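PDB 6LTQ: pyroglutamyl-peptidase I from Fervidobacterium islandicum, which removes N-terminal pyroglutamyl residues from peptides and, coming from a keratin-degrading thermophile, may help to break down keratin. Local coordinates for residues D[33-36]-D[37-40]; D[59-62]-D[63-66]; D[158-161]-D[162-166]; D[206-209]-D[210-214]. All coordinates share one frame; numbering follows the deposited sequence.

Contact 1: residues D[33-36]-D[37-40]; sequences SMRI and VKRL
Residues 33-36 and 37-40 form one continuous alpha-helix, and four backbone hydrogen bonds join them. Val-37 N donates to Ser-33 O, Lys-38 N to Met-34 O, Arg-39 N to Arg-35 O, and Leu-40 N to Ile-36 O. The bond from Lys-38 N to Met-34 O, at 3.0 Å, is the straightest, with an N-H...O angle of 168°. This is the helix of a beta-alpha-beta unit. It connects strand 15-22 to strand 48-55, two parallel neighbours in the central sheet.

The side chains sort by the faces of the helix. On the outer side, Arg-35 and Lys-38 cross. The lysine chain bends about its CG-CD bond (chi3 -48°) and folds back over the preceding turn. Its CE comes to 3.7 Å from Arg-35 CA, and its NZ to 3.4 Å from Arg-35 CD. The two positive groups are therefore near each other, with Arg-35 NE 4.2 Å from Lys-38 NZ. This probably costs some electrostatic energy. Glu-186 may offset part of it through a long, weak ion pair with Arg-35 NH2.

The inner side is mostly apolar. Ile-36 and Leu-40 point the same way, toward helix 203-215. Met-34 and Val-37 touch Ile-54 of strand 48-55. Ser-33 is the polar exception: its OG is hydrogen-bonded to Asn-31 OD1 and to Phe-22 N at the end of strand 15-22. One turn apart, Ile-36 CG2 and Leu-40 CD1 meet side by side at 3.9 Å.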
loop_
_atom_site.group_PDB
_atom_site.type_symbol
_atom_site.label_atom_id
_atom_site.label_comp_id
_atom_site.label_asym_id
_atom_site.label_seq_id
_atom_site.Cartn_x
_atom_site.Cartn_y
_atom_site.Cartn_z
ATOM N N SER D 33 5.543 -22.364 -1.628
ATOM C CA SER D 33 5.818 -23.156 -2.828
ATOM C C SER D 33 6.212 -24.590 -2.469
ATOM O O SER D 33 5.727 -25.543 -3.085
ATOM C CB SER D 33 6.875 -22.482 -3.705
ATOM O OG SER D 33 8.119 -22.324 -3.054
ATOM N N MET D 34 7.106 -24.757 -1.494
ATOM C CA MET D 34 7.507 -26.106 -1.078
ATOM C C MET D 34 6.313 -26.893 -0.535
ATOM O O MET D 34 6.107 -28.059 -0.901
ATOM C CB MET D 34 8.621 -26.003 -0.027
ATOM C CG MET D 34 9.236 -27.349 0.501
ATOM S SD MET D 34 10.621 -26.930 1.580
ATOM C CE MET D 34 10.902 -28.523 2.361
ATOM N N ARG D 35 5.483 -26.263 0.306
ATOM C CA ARG D 35 4.342 -26.985 0.876
ATOM C C ARG D 35 3.352 -27.433 -0.193
ATOM O O ARG D 35 2.842 -28.556 -0.130
ATOM C CB ARG D 35 3.615 -26.126 1.907
ATOM C CG ARG D 35 4.466 -25.730 3.071
ATOM C CD ARG D 35 4.450 -26.793 4.148
ATOM N NE ARG D 35 3.095 -27.100 4.587
ATOM C CZ ARG D 35 2.508 -26.529 5.633
ATOM N NH1 ARG D 35 1.269 -26.873 5.968
ATOM N NH2 ARG D 35 3.157 -25.612 6.342
ATOM N N ILE D 36 3.056 -26.573 -1.179
ATOM C CA ILE D 36 2.124 -26.956 -2.245
ATOM C C ILE D 36 2.686 -28.113 -3.058
ATOM O O ILE D 36 1.953 -29.027 -3.464
ATOM C CB ILE D 36 1.803 -25.763 -3.167
ATOM C CG1 ILE D 36 1.057 -24.654 -2.433
ATOM C CG2 ILE D 36 0.981 -26.223 -4.393
ATOM C CD1 ILE D 36 0.830 -23.432 -3.342
ATOM N N VAL D 37 3.984 -28.055 -3.370
ATOM C CA VAL D 37 4.592 -29.115 -4.162
ATOM C C VAL D 37 4.493 -30.444 -3.411
ATOM O O VAL D 37 4.110 -31.473 -3.987
ATOM C CB VAL D 37 6.051 -28.759 -4.503
ATOM C CG1 VAL D 37 6.781 -29.997 -5.058
ATOM C CG2 VAL D 37 6.118 -27.617 -5.530
ATOM N N LYS D 38 4.790 -30.422 -2.108
ATOM C CA LYS D 38 4.654 -31.625 -1.284
ATOM C C LYS D 38 3.213 -32.103 -1.269
ATOM O O LYS D 38 2.946 -33.304 -1.362
ATOM C CB LYS D 38 5.132 -31.359 0.149
ATOM C CG LYS D 38 6.628 -31.075 0.295
ATOM C CD LYS D 38 7.007 -30.874 1.780
ATOM C CE LYS D 38 6.055 -29.895 2.498
ATOM N NZ LYS D 38 6.540 -29.445 3.840
ATOM N N ARG D 39 2.262 -31.179 -1.136
ATOM C CA ARG D 39 0.861 -31.583 -1.110
ATOM C C ARG D 39 0.432 -32.236 -2.421
ATOM O O ARG D 39 -0.304 -33.227 -2.414
ATOM C CB ARG D 39 -0.027 -30.386 -0.782
ATOM C CG ARG D 39 -1.481 -30.755 -0.646
ATOM C CD ARG D 39 -2.222 -29.724 0.171
ATOM N NE ARG D 39 -1.927 -29.841 1.594
ATOM C CZ ARG D 39 -2.578 -29.167 2.535
ATOM N NH1 ARG D 39 -3.554 -28.331 2.195
ATOM N NH2 ARG D 39 -2.254 -29.322 3.812
ATOM N N LEU D 40 0.868 -31.694 -3.551
ATOM C CA LEU D 40 0.441 -32.168 -4.858
ATOM C C LEU D 40 1.267 -33.364 -5.341
ATOM O O LEU D 40 0.971 -33.920 -6.423
ATOM C CB LEU D 40 0.466 -31.027 -5.868
ATOM C CG LEU D 40 -0.640 -29.983 -5.657
ATOM C CD1 LEU D 40 -0.665 -28.908 -6.760
ATOM C CD2 LEU D 40 -2.050 -30.604 -5.489
#

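Contact 2: residues D[59-62]-D[63-66]; sequences YQKS and TEVL
Gln-60 and Glu-64 reach across one helical turn, and Gln-60 NE2 donates to Glu-64 OE2. The bond, 2.7 Å, is weak, with an N-H...O angle of 140°. NE2 is almost as near Glu-64 OE1, but badly angled for it. The amide and carboxylate planes are almost perpendicular. Gln-60 CG lies opposite the backbone N (chi1 -176°), and a bend at chi2 swings the amide toward the carboxylate. Glu-64 extends beyond CG to meet it.

Two backbone bonds, Val-65 N to Lys-61 O at 2.7 Å and Leu-66 N to Ser-62 O at 3.0 Å, run along the early part of helix 59-72. This helix follows strand 48-55 and leads to strand 77-83 in the alpha/beta fold, packed on helix 158-170.

The hydroxyls of Ser-62 and Thr-63 are both tucked in, each flanked by its own backbone N and C. Ser-62 OG is hydrogen-bonded to Ser-58 O. Thr-63 OG1 (chi1 51°) is hydrogen-bonded to a glycerol, probably from the crystallisation liquor, and its CG2 lies against Tyr-162. With an alanine in place of Thr-63 the glycerol would probably lose this bond, and a gap would be likely to open beside Tyr-162. Lys-61 NZ turns to a salt bridge with Asp-108 OD2.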
loop_
_atom_site.group_PDB
_atom_site.type_symbol
_atom_site.label_atom_id
_atom_site.label_comp_id
_atom_site.label_asym_id
_atom_site.label_seq_id
_atom_site.Cartn_x
_atom_site.Cartn_y
_atom_site.Cartn_z
ATOM N N TYR D 59 21.933 -18.754 -5.618
ATOM C CA TYR D 59 22.191 -18.276 -6.969
ATOM C C TYR D 59 22.852 -19.358 -7.803
ATOM O O TYR D 59 22.412 -19.655 -8.921
ATOM C CB TYR D 59 23.078 -17.033 -6.925
ATOM C CG TYR D 59 22.372 -15.767 -6.520
ATOM C CD1 TYR D 59 21.387 -15.196 -7.337
ATOM C CD2 TYR D 59 22.724 -15.105 -5.355
ATOM C CE1 TYR D 59 20.761 -14.010 -6.970
ATOM C CE2 TYR D 59 22.110 -13.926 -4.988
ATOM C CZ TYR D 59 21.133 -13.380 -5.795
ATOM O OH TYR D 59 20.545 -12.204 -5.383
ATOM N N GLN D 60 23.842 -20.040 -7.234
ATOM C CA GLN D 60 24.551 -21.030 -8.026
ATOM C C GLN D 60 23.809 -22.350 -8.134
ATOM O O GLN D 60 23.591 -22.828 -9.254
ATOM C CB GLN D 60 25.957 -21.228 -7.445
ATOM C CG GLN D 60 26.880 -22.160 -8.217
ATOM C CD GLN D 60 27.325 -23.348 -7.383
ATOM O OE1 GLN D 60 27.276 -23.311 -6.151
ATOM N NE2 GLN D 60 27.770 -24.408 -8.050
ATOM N N LYS D 61 23.334 -22.906 -7.023
ATOM C CA LYS D 61 22.823 -24.270 -7.081
ATOM C C LYS D 61 21.399 -24.361 -7.622
ATOM O O LYS D 61 21.038 -25.405 -8.185
ATOM C CB LYS D 61 22.869 -24.920 -5.696
ATOM C CG LYS D 61 24.263 -25.009 -5.083
ATOM C CD LYS D 61 24.250 -25.780 -3.769
ATOM C CE LYS D 61 25.565 -25.606 -3.018
ATOM N NZ LYS D 61 25.648 -24.300 -2.289
ATOM N N SER D 62 20.594 -23.292 -7.517
ATOM C CA SER D 62 19.213 -23.370 -7.993
ATOM C C SER D 62 19.151 -23.855 -9.433
ATOM O O SER D 62 18.356 -24.744 -9.765
ATOM C CB SER D 62 18.511 -22.018 -7.832
ATOM O OG SER D 62 19.083 -21.031 -8.680
ATOM N N THR D 63 19.911 -23.222 -10.330
ATOM C CA THR D 63 19.838 -23.638 -11.723
ATOM C C THR D 63 20.677 -24.883 -12.007
ATOM O O THR D 63 20.425 -25.553 -13.008
ATOM C CB THR D 63 20.274 -22.514 -12.674
ATOM O OG1 THR D 63 21.549 -21.991 -12.267
ATOM C CG2 THR D 63 19.226 -21.379 -12.691
ATOM N N GLU D 64 21.687 -25.175 -11.180
ATOM C CA GLU D 64 22.399 -26.444 -11.319
ATOM C C GLU D 64 21.472 -27.606 -10.995
ATOM O O GLU D 64 21.330 -28.536 -11.796
ATOM C CB GLU D 64 23.632 -26.472 -10.421
ATOM C CG GLU D 64 24.833 -25.783 -11.023
ATOM C CD GLU D 64 26.017 -25.778 -10.083
ATOM O OE1 GLU D 64 25.874 -26.261 -8.932
ATOM O OE2 GLU D 64 27.090 -25.291 -10.494
ATOM N N VAL D 65 20.797 -27.543 -9.838
ATOM C CA VAL D 65 19.821 -28.578 -9.498
ATOM C C VAL D 65 18.751 -28.660 -10.577
ATOM O O VAL D 65 18.398 -29.751 -11.030
ATOM C CB VAL D 65 19.205 -28.316 -8.111
ATOM C CG1 VAL D 65 18.096 -29.316 -7.825
ATOM C CG2 VAL D 65 20.277 -28.344 -7.014
ATOM N N LEU D 66 18.237 -27.508 -11.032
ATOM C CA LEU D 66 17.219 -27.522 -12.085
ATOM C C LEU D 66 17.777 -28.071 -13.389
ATOM O O LEU D 66 17.104 -28.842 -14.085
ATOM C CB LEU D 66 16.650 -26.112 -12.315
ATOM C CG LEU D 66 15.578 -25.987 -13.415
ATOM C CD1 LEU D 66 14.334 -26.829 -13.118
ATOM C CD2 LEU D 66 15.163 -24.522 -13.662
#

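Contact 3: residues D[158-161]-D[162-166]; sequences EVYY and YSLHR
Tyr-160 and Leu-164 meet one turn apart on helix 158-170. Tyr-160 CG is opposite its backbone N (chi1 -161°) and Leu-164 CG opposite its carbonyl carbon (chi1 -75°), which brings Leu-164 CD1 over a face of the tyrosine ring. CD1 is displaced toward the rim, 3.5 Å from Tyr-160 CE1. This is a CH-pi contact, with CD1 4.0 Å from the ring centroid.

Four backbone bonds join the segments. The carbonyl oxygens of Glu-158, Val-159, Tyr-160 and Tyr-161 accept from the N atoms of Tyr-162, Ser-163, Leu-164 and His-165 respectively. The bond from His-165 N to Tyr-161 O measures 2.8 Å.

The polar side-chain ends find partners beyond the helix. Tyr-160 OH is hydrogen-bonded to Glu-93 O, and Tyr-161 OH to Pro-122 O. Ser-163 OG is bonded to both Tyr-70 OH and His-80 NE2. Glu-67 OE1 takes the hydroxyl of Tyr-162 and a salt bridge from Arg-166 NE. His-165 ND1 pairs with Tyr-125 OH. The His-165 and Tyr-161 planes differ by 17°, yet their centroids are 5.9 Å apart and little of one ring covers the other. A phenylalanine in place of Tyr-160 would probably leave Glu-93 O without its hydroxyl partner.

The helix starts two residues after Cys-156, oxidised to cysteinesulfonic acid in this crystal. It packs on the central sheet of the alpha/beta/alpha fold. Glu-158, Tyr-162 and Ser-163 meet helix 59-72 at Ser-62, Thr-63 and Leu-66. Tyr-160 and Leu-164 rest on strand 175-181, and Tyr-160 and Tyr-161 also touch Ala-96 of strand 90-97.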
loop_
_atom_site.group_PDB
_atom_site.type_symbol
_atom_site.label_atom_id
_atom_site.label_comp_id
_atom_site.label_asym_id
_atom_site.label_seq_id
_atom_site.Cartn_x
_atom_site.Cartn_y
_atom_site.Cartn_z
ATOM N N GLU D 158 15.520 -15.811 -11.548
ATOM C CA GLU D 158 16.663 -16.475 -12.172
ATOM C C GLU D 158 16.241 -17.800 -12.779
ATOM O O GLU D 158 16.507 -18.077 -13.953
ATOM C CB GLU D 158 17.786 -16.691 -11.155
ATOM C CG GLU D 158 18.904 -17.611 -11.710
ATOM C CD GLU D 158 19.949 -18.017 -10.671
ATOM O OE1 GLU D 158 19.709 -17.842 -9.465
ATOM O OE2 GLU D 158 21.028 -18.501 -11.069
ATOM N N VAL D 159 15.543 -18.617 -11.988
ATOM C CA VAL D 159 15.041 -19.899 -12.465
ATOM C C VAL D 159 14.072 -19.695 -13.615
ATOM O O VAL D 159 14.090 -20.432 -14.612
ATOM C CB VAL D 159 14.388 -20.656 -11.289
ATOM C CG1 VAL D 159 13.405 -21.686 -11.782
ATOM C CG2 VAL D 159 15.458 -21.270 -10.401
ATOM N N TYR D 160 13.210 -18.676 -13.511
ATOM C CA TYR D 160 12.271 -18.398 -14.588
ATOM C C TYR D 160 13.014 -18.075 -15.880
ATOM O O TYR D 160 12.686 -18.604 -16.944
ATOM C CB TYR D 160 11.342 -17.232 -14.201
ATOM C CG TYR D 160 10.067 -17.109 -14.989
ATOM C CD1 TYR D 160 9.608 -18.141 -15.785
ATOM C CD2 TYR D 160 9.286 -15.936 -14.907
ATOM C CE1 TYR D 160 8.421 -18.029 -16.502
ATOM C CE2 TYR D 160 8.103 -15.811 -15.612
ATOM C CZ TYR D 160 7.666 -16.850 -16.403
ATOM O OH TYR D 160 6.484 -16.715 -17.082
ATOM N N TYR D 161 13.991 -17.172 -15.805
ATOM C CA TYR D 161 14.740 -16.812 -17.007
ATOM C C TYR D 161 15.490 -18.019 -17.549
ATOM O O TYR D 161 15.493 -18.270 -18.761
ATOM C CB TYR D 161 15.705 -15.665 -16.713
ATOM C CG TYR D 161 16.479 -15.213 -17.941
ATOM C CD1 TYR D 161 17.692 -15.812 -18.285
ATOM C CD2 TYR D 161 15.998 -14.191 -18.758
ATOM C CE1 TYR D 161 18.396 -15.418 -19.405
ATOM C CE2 TYR D 161 16.711 -13.776 -19.879
ATOM C CZ TYR D 161 17.912 -14.393 -20.200
ATOM O OH TYR D 161 18.621 -13.989 -21.337
ATOM N N TYR D 162 16.097 -18.798 -16.653
ATOM C CA TYR D 162 16.825 -19.990 -17.086
ATOM C C TYR D 162 15.929 -20.908 -17.911
ATOM O O TYR D 162 16.310 -21.348 -19.000
ATOM C CB TYR D 162 17.403 -20.724 -15.872
ATOM C CG TYR D 162 18.330 -21.857 -16.287
ATOM C CD1 TYR D 162 17.830 -23.124 -16.568
ATOM C CD2 TYR D 162 19.694 -21.640 -16.436
ATOM C CE1 TYR D 162 18.675 -24.147 -16.971
ATOM C CE2 TYR D 162 20.543 -22.650 -16.831
ATOM C CZ TYR D 162 20.031 -23.899 -17.098
ATOM O OH TYR D 162 20.888 -24.897 -17.498
ATOM N N SER D 163 14.707 -21.178 -17.427
ATOM C CA SER D 163 13.824 -22.093 -18.142
ATOM C C SER D 163 13.343 -21.508 -19.462
ATOM O O SER D 163 13.277 -22.225 -20.469
ATOM C CB SER D 163 12.614 -22.491 -17.275
ATOM O OG SER D 163 13.012 -23.340 -16.201
ATOM N N LEU D 164 12.981 -20.214 -19.488
ATOM C CA LEU D 164 12.523 -19.651 -20.752
ATOM C C LEU D 164 13.674 -19.542 -21.754
ATOM O O LEU D 164 13.458 -19.718 -22.958
ATOM C CB LEU D 164 11.852 -18.285 -20.519
ATOM C CG LEU D 164 10.425 -18.326 -19.914
ATOM C CD1 LEU D 164 9.941 -16.897 -19.498
ATOM C CD2 LEU D 164 9.426 -18.912 -20.859
ATOM N N HIS D 165 14.891 -19.259 -21.282
ATOM C CA HIS D 165 16.043 -19.227 -22.182
ATOM C C HIS D 165 16.385 -20.621 -22.703
ATOM O O HIS D 165 16.589 -20.809 -23.907
ATOM C CB HIS D 165 17.253 -18.628 -21.484
ATOM C CG HIS D 165 18.472 -18.580 -22.353
ATOM N ND1 HIS D 165 18.484 -17.950 -23.580
ATOM C CD2 HIS D 165 19.714 -19.093 -22.180
ATOM C CE1 HIS D 165 19.684 -18.067 -24.121
ATOM N NE2 HIS D 165 20.449 -18.759 -23.292
ATOM N N ARG D 166 16.474 -21.607 -21.800
ATOM C CA ARG D 166 16.713 -22.984 -22.226
ATOM C C ARG D 166 15.639 -23.436 -23.204
ATOM O O ARG D 166 15.928 -24.151 -24.173
ATOM C CB ARG D 166 16.752 -23.914 -21.014
ATOM C CG ARG D 166 17.348 -25.301 -21.313
ATOM C CD ARG D 166 17.106 -26.261 -20.156
ATOM N NE ARG D 166 18.038 -27.393 -20.137
ATOM C CZ ARG D 166 17.916 -28.477 -20.901
ATOM N NH1 ARG D 166 18.812 -29.457 -20.802
ATOM N NH2 ARG D 166 16.905 -28.584 -21.764
#

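Contact 4: residues D[206-209]-D[210-214]; sequences QTKA and VRLIL
Thr-207 O accepts from Arg-211 N at 2.8 Å, the shortest bond between residues 206-209 and 210-214. The N-H...O angle is 162°. The preceding bond runs from Val-210 N to Gln-206 O at 3.1 Å. The next bonds along the helix run from Leu-212 N to Lys-208 O at 2.9 Å and from Ile-213 N to Ala-209 O at 3.1 Å.

Lys-208 is stretched out in every torsion, with CG opposite its backbone N (chi1 176°). Its methylenes therefore run alongside Leu-212, and Leu-212 CD1 lies 4.0 Å from Lys-208 CG. On another side the Arg-211 chain bends at chi2 and chi3. This brings one face of its guanidinium over Lys-208 CB, a loose approach in which Arg-211 NH2 is 4.4 Å from CB.

These residues belong to helix 203-215, which covers the central sheet beside helix 32-40 in the alpha/beta/alpha arrangement of the fold. Val-210, Ile-213 and Leu-214 face strand 77-83, and Ile-213 also meets Val-179 of strand 175-181. Lys-208 and Arg-211 are on the exposed side.

Two polar side chains at the start of 206-209 are held from nearby. Gln-206 NE2 is hydrogen-bonded to both Met-201 O and Pro-182 O, which fixes its amide. Thr-207 OG1 bonds back to Leu-203 O, one turn earlier. Ile-213 CG1 lies 3.4 Å from Ala-209 O.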
loop_
_atom_site.group_PDB
_atom_site.type_symbol
_atom_site.label_atom_id
_atom_site.label_comp_id
_atom_site.label_asym_id
_atom_site.label_seq_id
_atom_site.Cartn_x
_atom_site.Cartn_y
_atom_site.Cartn_z
ATOM N N GLN D 206 -4.342 -21.713 -1.913
ATOM C CA GLN D 206 -3.200 -21.693 -2.831
ATOM C C GLN D 206 -3.055 -23.032 -3.553
ATOM O O GLN D 206 -2.761 -23.079 -4.753
ATOM C CB GLN D 206 -1.901 -21.381 -2.087
ATOM C CG GLN D 206 -1.849 -20.032 -1.411
ATOM C CD GLN D 206 -0.441 -19.646 -1.080
ATOM O OE1 GLN D 206 0.503 -20.038 -1.777
ATOM N NE2 GLN D 206 -0.272 -18.885 -0.010
ATOM N N THR D 207 -3.236 -24.134 -2.824
ATOM C CA THR D 207 -3.156 -25.452 -3.447
ATOM C C THR D 207 -4.257 -25.627 -4.481
ATOM O O THR D 207 -4.017 -26.141 -5.583
ATOM C CB THR D 207 -3.221 -26.534 -2.371
ATOM O OG1 THR D 207 -2.133 -26.345 -1.457
ATOM C CG2 THR D 207 -3.107 -27.917 -2.991
ATOM N N LYS D 208 -5.467 -25.178 -4.157
ATOM C CA LYS D 208 -6.546 -25.242 -5.129
ATOM C C LYS D 208 -6.194 -24.453 -6.389
ATOM O O LYS D 208 -6.473 -24.899 -7.514
ATOM C CB LYS D 208 -7.849 -24.739 -4.499
ATOM C CG LYS D 208 -9.012 -24.677 -5.474
ATOM C CD LYS D 208 -10.324 -24.250 -4.798
ATOM C CE LYS D 208 -11.469 -24.149 -5.803
ATOM N NZ LYS D 208 -12.776 -23.768 -5.175
ATOM N N ALA D 209 -5.557 -23.288 -6.231
ATOM C CA ALA D 209 -5.223 -22.492 -7.407
ATOM C C ALA D 209 -4.257 -23.240 -8.321
ATOM O O ALA D 209 -4.473 -23.332 -9.534
ATOM C CB ALA D 209 -4.632 -21.148 -6.982
ATOM N N VAL D 210 -3.190 -23.799 -7.745
ATOM C CA VAL D 210 -2.209 -24.515 -8.550
ATOM C C VAL D 210 -2.833 -25.776 -9.139
ATOM O O VAL D 210 -2.563 -26.137 -10.294
ATOM C CB VAL D 210 -0.957 -24.817 -7.713
ATOM C CG1 VAL D 210 0.022 -25.690 -8.505
ATOM C CG2 VAL D 210 -0.279 -23.486 -7.303
ATOM N N ARG D 211 -3.692 -26.447 -8.365
ATOM C CA ARG D 211 -4.426 -27.613 -8.867
ATOM C C ARG D 211 -5.239 -27.252 -10.098
ATOM O O ARG D 211 -5.189 -27.950 -11.118
ATOM C CB ARG D 211 -5.274 -28.177 -7.717
ATOM C CG ARG D 211 -6.061 -29.478 -7.946
ATOM C CD ARG D 211 -7.438 -29.505 -7.382
ATOM N NE ARG D 211 -7.405 -29.280 -5.932
ATOM C CZ ARG D 211 -8.420 -29.320 -5.059
ATOM N NH1 ARG D 211 -9.610 -29.811 -5.365
ATOM N NH2 ARG D 211 -8.150 -29.033 -3.752
ATOM N N LEU D 212 -5.912 -26.106 -10.055
ATOM C CA LEU D 212 -6.725 -25.681 -11.186
ATOM C C LEU D 212 -5.881 -25.369 -12.414
ATOM O O LEU D 212 -6.339 -25.561 -13.549
ATOM C CB LEU D 212 -7.573 -24.463 -10.811
ATOM C CG LEU D 212 -8.814 -24.740 -9.956
ATOM C CD1 LEU D 212 -9.306 -23.453 -9.260
ATOM C CD2 LEU D 212 -9.919 -25.362 -10.817
ATOM N N ILE D 213 -4.684 -24.809 -12.221
ATOM C CA ILE D 213 -3.816 -24.558 -13.367
ATOM C C ILE D 213 -3.431 -25.883 -14.021
ATOM O O ILE D 213 -3.504 -26.044 -15.246
ATOM C CB ILE D 213 -2.571 -23.757 -12.953
ATOM C CG1 ILE D 213 -2.944 -22.345 -12.454
ATOM C CG2 ILE D 213 -1.593 -23.661 -14.136
ATOM C CD1 ILE D 213 -1.773 -21.627 -11.804
ATOM N N LEU D 214 -3.027 -26.855 -13.197
ATOM C CA LEU D 214 -2.630 -28.163 -13.713
ATOM C C LEU D 214 -3.792 -28.863 -14.400
ATOM O O LEU D 214 -3.615 -29.472 -15.462
ATOM C CB LEU D 214 -2.089 -29.025 -12.579
ATOM C CG LEU D 214 -0.753 -28.585 -11.986
ATOM C CD1 LEU D 214 -0.487 -29.311 -10.666
ATOM C CD2 LEU D 214 0.409 -28.766 -12.987
#

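Overall arrangement
From the N terminus the contacts come in series; none nests in or crosses another. Each closes only helical turns and no longer loop. Contact 1 lies on helix 32-40, between strands 15-22 and 48-55. Contact 2 follows on helix 59-72, contact 3 on helix 158-170 and contact 4 on helix 203-215. They pair up in space. Contacts 1 and 4 touch, their centres about 11 Å apart, for instance through Leu-40 and Val-210. Contacts 2 and 3 touch at a like spacing, as where Leu-66 meets Ser-163. Contacts 2 and 3 lie across the chain's centre from contact 4, and contact 3 also from contact 1. Contacts 1 and 4 both pack on Leu-81 of strand 77-83, whereas contact 3 meets strands 175-181 and 90-97.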